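Local coordinates for protein NAD nucleotidase (Haemophilus influenzae, PDB 3ZTV) that degrades NAD to adenosine and nicotinamide riboside in the periplasm, combining pyrophosphatase and zinc-dependent 5'-nucleotidase activities, at residues A[14-19]-A[269-274]; A[62-67]-A[94-99]; A[449-454]-A[484-489]; A[474-479]-A[567-572]. All coordinates share one frame; numbering follows the deposited sequence.

How the interactions relate
Interactions 1 and 2 are buried in the metallophosphoesterase part and share one mixed sheet: strands 11-18 and 63-67 are neighbours in it, and Leu66 N lies 2.8 Å from Leu16 O. Their centres are about 9 Å apart. Interactions 3 and 4 lie across the chain's centre, about 48 to 57 Å from the first pair between centres, in the adenosine-binding half. They meet through strands 472-477 and 487-493 of a smaller sheet, partly buried. Backbone bonds pair the strands in interactions 1, 2 and 4, with apolar or aromatic side chains alongside; a glutamate carboxylate takes two amides in interaction 3 and adds one in interaction 4, with water nearby.

Interaction 1 (A[14-19]-A[269-274]); sequences SILHIN and AVVGDL
Ile15 and Leu274 face each other as an antiparallel hydrogen-bonded pair, Ile15 N giving to Leu274 O at 2.9 Å and Leu274 N returning to Ile15 O. Two residues on, His17 and Gly272 repeat the exchange, with Gly272 N 2.9 Å from His17 O. Between them Leu16 and Asp273 form a non-hydrogen-bonded pair, where Leu16 CA comes within 3.2 Å of Gly272 O in a CA-H...O contact.

The His17 ring leans over Gly272, whose lack of a side chain permits this: with chi1 at 69°, CG sits between the backbone N and carbonyl carbon, and Gly272 N lies over one ring face. On the Leu16 face, CD2 of that leucine reaches Asp273 CB at 4.1 Å. Ile18 CG2 meets Val271 CG2, also at 4.1 Å. A water donates to both Ile15 O and Asp273 OD1, while the Asp273 carboxylate is held by a salt bridge to Arg288 and a hydrogen bond to Tyr60.

Strand 11-18, which leads into the zinc ligands Asp20 and His22, lies between strands 63-67 and 270-278 in the mixed sheet of the calcineurin-like phosphoesterase part, with helix 46-59 covering Leu16 and Val271 and strand 258-263 packing against His17 and Leu274.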
# COMPACT_ATOMS: atom_id res chain seq x y z
N SER A 14 -4.93 5.04 -32.63
CA SER A 14 -5.22 3.68 -33.09
C SER A 14 -4.34 2.69 -32.31
O SER A 14 -3.19 2.46 -32.67
CB SER A 14 -4.99 3.55 -34.60
OG SER A 14 -5.89 4.42 -35.28
N ILE A 15 -4.89 2.13 -31.24
CA ILE A 15 -4.13 1.21 -30.39
C ILE A 15 -4.12 -0.19 -31.00
O ILE A 15 -5.15 -0.74 -31.35
CB ILE A 15 -4.71 1.19 -28.96
CG1 ILE A 15 -4.75 2.62 -28.41
CG2 ILE A 15 -3.90 0.26 -28.07
CD1 ILE A 15 -5.40 2.73 -27.06
N LEU A 16 -2.92 -0.75 -31.12
CA LEU A 16 -2.70 -2.10 -31.66
C LEU A 16 -1.85 -2.83 -30.64
O LEU A 16 -0.78 -2.33 -30.26
CB LEU A 16 -1.96 -2.02 -32.99
CG LEU A 16 -2.72 -1.31 -34.12
CD1 LEU A 16 -1.80 -0.97 -35.29
CD2 LEU A 16 -3.89 -2.16 -34.59
N HIS A 17 -2.31 -3.97 -30.14
CA HIS A 17 -1.64 -4.56 -28.99
C HIS A 17 -1.66 -6.09 -28.97
O HIS A 17 -2.58 -6.74 -29.49
CB HIS A 17 -2.25 -4.00 -27.70
CG HIS A 17 -3.65 -4.44 -27.45
ND1 HIS A 17 -4.75 -3.88 -28.07
CD2 HIS A 17 -4.13 -5.39 -26.62
CE1 HIS A 17 -5.84 -4.49 -27.64
NE2 HIS A 17 -5.49 -5.40 -26.76
N ILE A 18 -0.60 -6.65 -28.38
CA ILE A 18 -0.56 -8.07 -28.02
C ILE A 18 -0.08 -8.22 -26.57
O ILE A 18 0.39 -7.24 -25.95
CB ILE A 18 0.37 -8.92 -28.95
CG1 ILE A 18 1.87 -8.69 -28.68
CG2 ILE A 18 0.06 -8.68 -30.41
CD1 ILE A 18 2.77 -9.76 -29.33
N ASN A 19 -0.16 -9.44 -26.03
CA ASN A 19 0.31 -9.69 -24.67
C ASN A 19 0.58 -11.17 -24.50
O ASN A 19 -0.02 -12.00 -25.19
CB ASN A 19 -0.73 -9.26 -23.63
CG ASN A 19 -2.05 -10.00 -23.80
OD1 ASN A 19 -2.31 -11.01 -23.13
ND2 ASN A 19 -2.88 -9.52 -24.71
N ALA A 269 -1.70 -15.18 -30.56
CA ALA A 269 -2.91 -15.55 -31.31
C ALA A 269 -3.72 -14.37 -31.83
O ALA A 269 -4.48 -14.54 -32.80
CB ALA A 269 -3.80 -16.45 -30.47
N VAL A 270 -3.57 -13.20 -31.19
CA VAL A 270 -4.48 -12.08 -31.44
C VAL A 270 -3.73 -10.77 -31.53
O VAL A 270 -2.80 -10.52 -30.75
CB VAL A 270 -5.55 -11.96 -30.30
CG1 VAL A 270 -6.24 -10.58 -30.29
CG2 VAL A 270 -6.58 -13.07 -30.44
N VAL A 271 -4.13 -9.93 -32.48
CA VAL A 271 -3.78 -8.52 -32.46
C VAL A 271 -5.04 -7.73 -32.13
O VAL A 271 -6.02 -7.78 -32.88
CB VAL A 271 -3.18 -8.06 -33.81
CG1 VAL A 271 -3.12 -6.53 -33.88
CG2 VAL A 271 -1.80 -8.67 -34.02
N GLY A 272 -5.03 -7.04 -30.99
CA GLY A 272 -6.15 -6.19 -30.63
C GLY A 272 -6.05 -4.85 -31.34
O GLY A 272 -4.96 -4.31 -31.51
N ASP A 273 -7.19 -4.31 -31.73
CA ASP A 273 -7.29 -3.13 -32.60
C ASP A 273 -8.42 -2.25 -32.05
O ASP A 273 -9.60 -2.58 -32.20
CB ASP A 273 -7.61 -3.68 -34.00
CG ASP A 273 -7.92 -2.62 -35.05
OD1 ASP A 273 -7.93 -1.41 -34.76
OD2 ASP A 273 -8.16 -3.04 -36.21
N LEU A 274 -8.06 -1.18 -31.34
CA LEU A 274 -9.02 -0.28 -30.69
C LEU A 274 -8.79 1.15 -31.15
O LEU A 274 -7.76 1.75 -30.86
CB LEU A 274 -8.92 -0.37 -29.15
CG LEU A 274 -10.05 0.32 -28.38
CD1 LEU A 274 -11.31 -0.53 -28.50
CD2 LEU A 274 -9.70 0.54 -26.91
O HOH W 1 -6.22 0.49 -33.84
O HOH W 2 -1.87 -11.23 -28.17

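Interaction 2 (A[62-67]-A[94-99]); sequences NPLVLH and NFHYFT
His67 sets its ring between Phe95 and Phe98. Its edge is directed at the face of Phe95, with centroids 5.7 Å apart and planes at 63°. Phe98 in turn presents an edge to the face of His67 in a second T-shaped pair, centroids 5.1 Å apart and planes at 80°. His67 and Phe98 extend side by side in the same direction, each with CG anti to its own backbone N, which brings Phe98 CD1 within 3.5 Å of His67 ND1. The imidazole is fixed at both nitrogens, by Gly69 N at ND1 and by His21 at NE2.

Val65 crosses Phe95 at about a right angle, its CG1 3.7 Å from Phe95 CD2. Leu66 and Tyr97 instead run alongside one another, and Leu66 CD2 touches the ring edge at Tyr97 CD2 (3.8 Å). Leu64 CD1 approaches the same edge, in the ring plane, while the tyrosine hydroxyl bonds to Asp144.

The backbones pair in parallel: His67 N donates to Tyr97 O at 3.0 Å, and Thr99 N to His67 O. Before the strand starts, His96 N bonds to Val65 O at 2.7 Å.

Strand 63-67 runs toward Asp70, which binds both zinc ions. Helix 84-93 lies between the two strands in sequence, making a beta-alpha-beta connection. Strand 11-18 flanks 63-67 on its other edge, helix 46-59 covers Phe95 and His96, and strand 143-148 packs against Leu64 and Tyr97.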
# COMPACT_ATOMS: atom_id res chain seq x y z
N ASN A 62 -2.35 7.64 -36.54
CA ASN A 62 -1.84 7.68 -35.17
C ASN A 62 -1.79 6.32 -34.47
O ASN A 62 -2.33 6.16 -33.38
CB ASN A 62 -2.64 8.69 -34.34
CG ASN A 62 -2.59 10.08 -34.93
OD1 ASN A 62 -1.59 10.46 -35.55
ND2 ASN A 62 -3.67 10.84 -34.76
N PRO A 63 -1.10 5.34 -35.08
CA PRO A 63 -1.02 4.03 -34.43
C PRO A 63 -0.11 4.05 -33.20
O PRO A 63 0.91 4.74 -33.16
CB PRO A 63 -0.42 3.13 -35.53
CG PRO A 63 0.35 4.05 -36.40
CD PRO A 63 -0.38 5.37 -36.37
N LEU A 64 -0.51 3.28 -32.19
CA LEU A 64 0.28 3.08 -30.97
C LEU A 64 0.38 1.58 -30.76
O LEU A 64 -0.64 0.92 -30.49
CB LEU A 64 -0.42 3.75 -29.79
CG LEU A 64 0.19 3.57 -28.41
CD1 LEU A 64 1.58 4.21 -28.36
CD2 LEU A 64 -0.70 4.15 -27.33
N VAL A 65 1.59 1.03 -30.88
CA VAL A 65 1.78 -0.41 -30.97
C VAL A 65 2.40 -0.91 -29.67
O VAL A 65 3.51 -0.50 -29.31
CB VAL A 65 2.64 -0.77 -32.20
CG1 VAL A 65 2.78 -2.27 -32.34
CG2 VAL A 65 2.01 -0.17 -33.46
N LEU A 66 1.69 -1.79 -28.97
CA LEU A 66 2.01 -2.12 -27.57
C LEU A 66 2.12 -3.62 -27.29
O LEU A 66 1.39 -4.43 -27.88
CB LEU A 66 0.94 -1.55 -26.64
CG LEU A 66 0.61 -0.06 -26.79
CD1 LEU A 66 -0.61 0.28 -25.95
CD2 LEU A 66 1.80 0.82 -26.44
N HIS A 67 3.00 -3.96 -26.36
CA HIS A 67 3.15 -5.33 -25.86
C HIS A 67 2.98 -5.31 -24.34
O HIS A 67 3.77 -4.67 -23.63
CB HIS A 67 4.51 -5.89 -26.25
CG HIS A 67 4.65 -7.36 -26.01
ND1 HIS A 67 4.39 -7.96 -24.79
CD2 HIS A 67 5.05 -8.35 -26.84
CE1 HIS A 67 4.60 -9.26 -24.90
NE2 HIS A 67 5.01 -9.52 -26.13
N ASN A 94 8.60 -3.55 -34.41
CA ASN A 94 8.65 -2.11 -34.14
C ASN A 94 7.55 -1.63 -33.20
O ASN A 94 6.88 -0.62 -33.44
CB ASN A 94 8.63 -1.32 -35.46
CG ASN A 94 9.89 -1.53 -36.27
OD1 ASN A 94 9.86 -2.15 -37.34
ND2 ASN A 94 11.01 -1.03 -35.76
N PHE A 95 7.37 -2.37 -32.11
CA PHE A 95 6.50 -1.91 -31.02
C PHE A 95 6.96 -0.56 -30.49
O PHE A 95 8.17 -0.29 -30.43
CB PHE A 95 6.54 -2.93 -29.88
CG PHE A 95 5.87 -4.23 -30.22
CD1 PHE A 95 6.56 -5.25 -30.86
CD2 PHE A 95 4.55 -4.43 -29.88
CE1 PHE A 95 5.92 -6.45 -31.17
CE2 PHE A 95 3.91 -5.62 -30.19
CZ PHE A 95 4.60 -6.62 -30.83
N HIS A 96 6.03 0.29 -30.07
CA HIS A 96 6.39 1.53 -29.40
C HIS A 96 6.79 1.33 -27.94
O HIS A 96 7.69 2.00 -27.44
CB HIS A 96 5.24 2.54 -29.46
CG HIS A 96 4.89 2.99 -30.84
ND1 HIS A 96 5.72 3.77 -31.62
CD2 HIS A 96 3.78 2.78 -31.57
CE1 HIS A 96 5.13 4.01 -32.78
NE2 HIS A 96 3.95 3.43 -32.77
N TYR A 97 6.09 0.42 -27.25
CA TYR A 97 6.34 0.17 -25.83
C TYR A 97 6.07 -1.27 -25.44
O TYR A 97 5.17 -1.91 -25.99
CB TYR A 97 5.49 1.07 -24.93
CG TYR A 97 5.63 2.55 -25.22
CD1 TYR A 97 6.71 3.28 -24.73
CD2 TYR A 97 4.69 3.23 -25.99
CE1 TYR A 97 6.85 4.63 -25.01
CE2 TYR A 97 4.83 4.58 -26.27
CZ TYR A 97 5.90 5.27 -25.78
OH TYR A 97 6.02 6.61 -26.06
N PHE A 98 6.86 -1.75 -24.48
CA PHE A 98 6.73 -3.07 -23.87
C PHE A 98 6.70 -2.83 -22.36
O PHE A 98 7.48 -2.02 -21.86
CB PHE A 98 7.97 -3.88 -24.24
CG PHE A 98 8.14 -5.20 -23.49
CD1 PHE A 98 7.22 -6.23 -23.60
CD2 PHE A 98 9.29 -5.42 -22.74
CE1 PHE A 98 7.42 -7.43 -22.94
CE2 PHE A 98 9.49 -6.62 -22.09
CZ PHE A 98 8.57 -7.63 -22.19
N THR A 99 5.82 -3.52 -21.64
CA THR A 99 5.86 -3.47 -20.18
C THR A 99 6.31 -4.83 -19.62
O THR A 99 6.06 -5.87 -20.23
CB THR A 99 4.52 -2.98 -19.54
OG1 THR A 99 4.78 -2.44 -18.24
CG2 THR A 99 3.52 -4.11 -19.44

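Interaction 3 (A[449-454]-A[484-489]); sequences VLEDAM and GKRLVS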
# COMPACT_ATOMS: atom_id res chain seq x y z
N VAL A 449 -7.82 -35.38 -1.32
CA VAL A 449 -7.49 -35.55 -2.74
C VAL A 449 -6.67 -36.82 -2.98
O VAL A 449 -6.85 -37.48 -4.00
CB VAL A 449 -6.85 -34.28 -3.37
CG1 VAL A 449 -5.41 -34.13 -2.95
CG2 VAL A 449 -6.95 -34.35 -4.90
N LEU A 450 -5.79 -37.17 -2.04
CA LEU A 450 -5.05 -38.44 -2.13
C LEU A 450 -6.02 -39.61 -2.07
O LEU A 450 -5.89 -40.58 -2.82
CB LEU A 450 -4.01 -38.57 -1.02
CG LEU A 450 -2.86 -37.56 -1.06
CD1 LEU A 450 -1.95 -37.72 0.16
CD2 LEU A 450 -2.06 -37.69 -2.35
N GLU A 451 -7.00 -39.52 -1.18
CA GLU A 451 -8.02 -40.57 -1.08
C GLU A 451 -8.80 -40.68 -2.40
O GLU A 451 -9.06 -41.78 -2.90
CB GLU A 451 -8.97 -40.31 0.09
CG GLU A 451 -8.32 -40.34 1.49
CD GLU A 451 -8.15 -41.75 2.06
OE1 GLU A 451 -8.61 -42.73 1.43
OE2 GLU A 451 -7.56 -41.87 3.16
N ASP A 452 -9.18 -39.53 -2.96
CA ASP A 452 -9.90 -39.51 -4.23
C ASP A 452 -9.11 -40.20 -5.33
O ASP A 452 -9.63 -41.05 -6.06
CB ASP A 452 -10.17 -38.06 -4.68
CG ASP A 452 -11.06 -37.28 -3.72
OD1 ASP A 452 -11.83 -37.89 -2.94
OD2 ASP A 452 -11.00 -36.03 -3.75
N ALA A 453 -7.83 -39.83 -5.45
CA ALA A 453 -6.99 -40.35 -6.52
C ALA A 453 -6.80 -41.86 -6.40
O ALA A 453 -6.90 -42.58 -7.40
CB ALA A 453 -5.66 -39.63 -6.54
N MET A 454 -6.54 -42.34 -5.19
CA MET A 454 -6.40 -43.78 -4.96
C MET A 454 -7.68 -44.55 -5.27
O MET A 454 -7.64 -45.64 -5.85
CB MET A 454 -5.94 -44.07 -3.52
CG MET A 454 -4.49 -43.72 -3.27
SD MET A 454 -3.90 -44.31 -1.67
CE MET A 454 -4.76 -43.18 -0.56
N GLY A 484 -13.76 -45.97 5.77
CA GLY A 484 -13.68 -45.83 4.33
C GLY A 484 -12.40 -45.19 3.83
O GLY A 484 -12.30 -44.84 2.65
N LYS A 485 -11.41 -45.07 4.71
CA LYS A 485 -10.15 -44.40 4.38
C LYS A 485 -9.00 -45.37 4.12
O LYS A 485 -8.87 -46.40 4.79
CB LYS A 485 -9.75 -43.45 5.51
CG LYS A 485 -10.80 -42.40 5.84
CD LYS A 485 -10.99 -41.42 4.68
CE LYS A 485 -12.04 -40.37 5.01
NZ LYS A 485 -12.08 -39.25 4.01
N ARG A 486 -8.16 -45.04 3.14
CA ARG A 486 -6.98 -45.84 2.84
C ARG A 486 -5.69 -45.28 3.48
O ARG A 486 -4.73 -46.02 3.68
CB ARG A 486 -6.78 -45.99 1.33
CG ARG A 486 -7.87 -46.78 0.62
CD ARG A 486 -7.48 -47.06 -0.83
NE ARG A 486 -8.45 -47.93 -1.51
CZ ARG A 486 -9.58 -47.51 -2.07
NH1 ARG A 486 -9.90 -46.22 -2.05
NH2 ARG A 486 -10.39 -48.38 -2.66
N LEU A 487 -5.67 -43.98 3.76
CA LEU A 487 -4.45 -43.38 4.30
C LEU A 487 -4.11 -43.87 5.70
O LEU A 487 -4.98 -43.98 6.57
CB LEU A 487 -4.54 -41.85 4.29
CG LEU A 487 -4.38 -41.18 2.91
CD1 LEU A 487 -4.71 -39.70 3.01
CD2 LEU A 487 -2.98 -41.39 2.36
N VAL A 488 -2.83 -44.14 5.91
CA VAL A 488 -2.30 -44.59 7.20
C VAL A 488 -1.52 -43.46 7.87
O VAL A 488 -1.68 -43.20 9.06
CB VAL A 488 -1.39 -45.83 7.03
CG1 VAL A 488 -0.68 -46.17 8.33
CG2 VAL A 488 -2.21 -47.01 6.54
N SER A 489 -0.68 -42.79 7.09
CA SER A 489 0.10 -41.66 7.59
C SER A 489 0.40 -40.69 6.45
O SER A 489 0.55 -41.11 5.30
CB SER A 489 1.41 -42.16 8.21
OG SER A 489 2.27 -42.71 7.24
O HOH W 3 -8.62 -43.91 -1.07
O HOH W 4 -11.33 -42.81 0.95
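Glu451 reaches the 484-489 backbone because a turn about its CB-CG bond (chi2 -82°) bends the chain after it leaves the helix with CG anti to the carbonyl carbon. The carboxylate then takes two successive amides. Arg486 N donates to OE1 of Glu451 at 2.9 Å, almost straight at 175° and on the syn lone pair; Leu487 N reaches Glu451 OE2, likewise at 2.9 Å and on the syn side, but 33° out of the carboxylate plane. Both oxygens are thus engaged, which fixes the rotation of the group and would probably favour its ionised form.

Leu487 crosses the glutamate obliquely, placing CB 3.2 Å from Glu451 OE2, while its CD1 meets Leu450 CB. Met454, bent at chi3, swings CE into the angle between Leu487 CD2 and Arg486 CB, 3.9 Å from each.

These contacts anchor helix 443-460 to the start of strand 487-493, where Val488 and Ser489 both face Glu475 in a classic beta bulge of the four-stranded sheet in the C-terminal domain.

Two waters extend the carboxylate's reach. One donates to Glu451 O and OE1 and accepts from Arg486 NH1, in the plane of the guanidinium; the other joins Glu451 OE1 to Gly484 O. The extended Arg486 chain runs past Met454 in the opposite direction, and its NE bonds to Glu478 O, with Gln455 OE1 receiving NH1.

Interaction 4 (A[474-479]-A[567-572]); sequences YEANET and VKFNAS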
# COMPACT_ATOMS: atom_id res chain seq x y z
N TYR A 474 3.46 -40.52 1.98
CA TYR A 474 2.36 -41.16 2.68
C TYR A 474 2.42 -42.68 2.63
O TYR A 474 3.10 -43.26 1.78
CB TYR A 474 1.00 -40.64 2.15
CG TYR A 474 0.66 -41.11 0.76
CD1 TYR A 474 1.06 -40.40 -0.37
CD2 TYR A 474 -0.07 -42.28 0.56
CE1 TYR A 474 0.74 -40.84 -1.66
CE2 TYR A 474 -0.39 -42.73 -0.71
CZ TYR A 474 0.02 -42.01 -1.82
OH TYR A 474 -0.31 -42.49 -3.08
N GLU A 475 1.74 -43.29 3.59
CA GLU A 475 1.50 -44.72 3.59
C GLU A 475 -0.00 -44.93 3.48
O GLU A 475 -0.79 -44.17 4.05
CB GLU A 475 2.02 -45.37 4.88
CG GLU A 475 1.73 -46.88 4.96
CD GLU A 475 2.40 -47.57 6.14
OE1 GLU A 475 3.25 -46.96 6.82
OE2 GLU A 475 2.06 -48.75 6.38
N ALA A 476 -0.39 -45.95 2.73
CA ALA A 476 -1.80 -46.24 2.52
C ALA A 476 -2.02 -47.74 2.36
O ALA A 476 -1.10 -48.46 1.98
CB ALA A 476 -2.33 -45.49 1.30
N ASN A 477 -3.23 -48.19 2.66
CA ASN A 477 -3.62 -49.58 2.45
C ASN A 477 -4.55 -49.69 1.24
O ASN A 477 -5.39 -48.82 1.03
CB ASN A 477 -4.37 -50.14 3.66
CG ASN A 477 -3.51 -50.19 4.91
OD1 ASN A 477 -2.31 -50.47 4.84
ND2 ASN A 477 -4.12 -49.90 6.05
N GLU A 478 -4.42 -50.76 0.47
CA GLU A 478 -5.34 -50.97 -0.65
C GLU A 478 -6.77 -51.13 -0.15
O GLU A 478 -7.71 -50.63 -0.77
CB GLU A 478 -4.93 -52.19 -1.47
CG GLU A 478 -5.86 -52.46 -2.65
CD GLU A 478 -5.28 -53.44 -3.65
OE1 GLU A 478 -4.22 -54.03 -3.38
OE2 GLU A 478 -5.90 -53.61 -4.73
N THR A 479 -6.93 -51.83 0.97
CA THR A 479 -8.24 -52.06 1.56
C THR A 479 -8.62 -50.92 2.50
O THR A 479 -7.94 -50.68 3.49
CB THR A 479 -8.25 -53.38 2.36
OG1 THR A 479 -7.89 -54.47 1.50
CG2 THR A 479 -9.62 -53.64 2.96
N VAL A 567 5.98 -43.05 -1.49
CA VAL A 567 4.74 -43.77 -1.24
C VAL A 567 5.01 -45.18 -0.71
O VAL A 567 5.78 -45.93 -1.31
CB VAL A 567 3.87 -43.88 -2.51
CG1 VAL A 567 2.63 -44.71 -2.22
CG2 VAL A 567 3.48 -42.49 -3.01
N LYS A 568 4.37 -45.52 0.41
CA LYS A 568 4.34 -46.90 0.86
C LYS A 568 2.91 -47.40 0.74
O LYS A 568 2.02 -46.96 1.47
CB LYS A 568 4.82 -47.06 2.31
CG LYS A 568 4.76 -48.51 2.79
CD LYS A 568 5.47 -48.74 4.13
CE LYS A 568 5.32 -50.19 4.56
NZ LYS A 568 6.12 -50.51 5.78
N PHE A 569 2.69 -48.31 -0.20
CA PHE A 569 1.36 -48.81 -0.48
C PHE A 569 1.26 -50.29 -0.12
O PHE A 569 1.96 -51.13 -0.69
CB PHE A 569 1.00 -48.59 -1.95
CG PHE A 569 -0.40 -48.99 -2.31
CD1 PHE A 569 -1.48 -48.26 -1.83
CD2 PHE A 569 -0.65 -50.08 -3.13
CE1 PHE A 569 -2.78 -48.62 -2.14
CE2 PHE A 569 -1.95 -50.44 -3.45
CZ PHE A 569 -3.02 -49.71 -2.96
N ASN A 570 0.40 -50.59 0.84
CA ASN A 570 0.23 -51.96 1.30
C ASN A 570 -0.87 -52.63 0.49
O ASN A 570 -2.05 -52.40 0.72
CB ASN A 570 -0.10 -51.98 2.80
CG ASN A 570 0.91 -51.20 3.63
OD1 ASN A 570 0.54 -50.37 4.47
ND2 ASN A 570 2.19 -51.45 3.41
N ALA A 571 -0.47 -53.45 -0.49
CA ALA A 571 -1.43 -54.10 -1.37
C ALA A 571 -2.19 -55.19 -0.62
O ALA A 571 -1.65 -55.82 0.29
CB ALA A 571 -0.72 -54.69 -2.58
N SER A 572 -3.45 -55.39 -0.99
CA SER A 572 -4.26 -56.41 -0.33
C SER A 572 -3.76 -57.80 -0.72
O SER A 572 -3.53 -58.08 -1.90
CB SER A 572 -5.73 -56.24 -0.69
OG SER A 572 -5.93 -56.38 -2.08
O HOH W 5 4.67 -49.51 7.66
O HOH W 6 -4.65 -53.38 2.22
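Glu478, just past the end of strand 472-477, points toward 567-572, its side chain changing partners along its length. CB rests 3.5 Å from Phe569 CZ, approaching the ring obliquely. CG lies near both that atom and Ser572 OG. The extended chain, with CG anti to the backbone N (chi1 180°), carries CD to 3.4 Å from Ser572 OG. At the tip, OE1 accepts Ser572 N at 2.9 Å, on the anti side and 34° out of the carboxylate plane, and weakly receives the Ser572 hydroxyl. OE2 turns to a salt bridge with Lys377.

Behind this residue strand 567-570, outermost in the four-stranded sheet near the C-terminus, runs parallel to 472-477. Lys568 N donates to Tyr474 O, Ala476 N to Lys568 O, and Asn570 N to Ala476 O, the last at 2.8 Å and 177°. Glu478 N continues the series to Asn570 O (2.9 Å), so the glutamate is tied to the neighbouring strand by both main chain and side chain.

On the buried face, Tyr474 and Val567 lie side by side, CE1 of the tyrosine 3.5 Å from Val567 CG2. Phe569 meets Phe466 edge-to-face, and Leu450 and Met454 of helix 443-460 pack on Tyr474. On the opposite face Glu475 and Lys568 extend together, Glu475 OE2 4.5 Å from Lys568 NZ, beyond a salt bridge; a water accepts from NZ and gives a weak bond to OE2.

Charge is used in two ways: loosely, through water, on the Glu475 face, and directly at Glu478, where Lys377 and the Ser572 amide would be expected to stabilise the carboxylate anion.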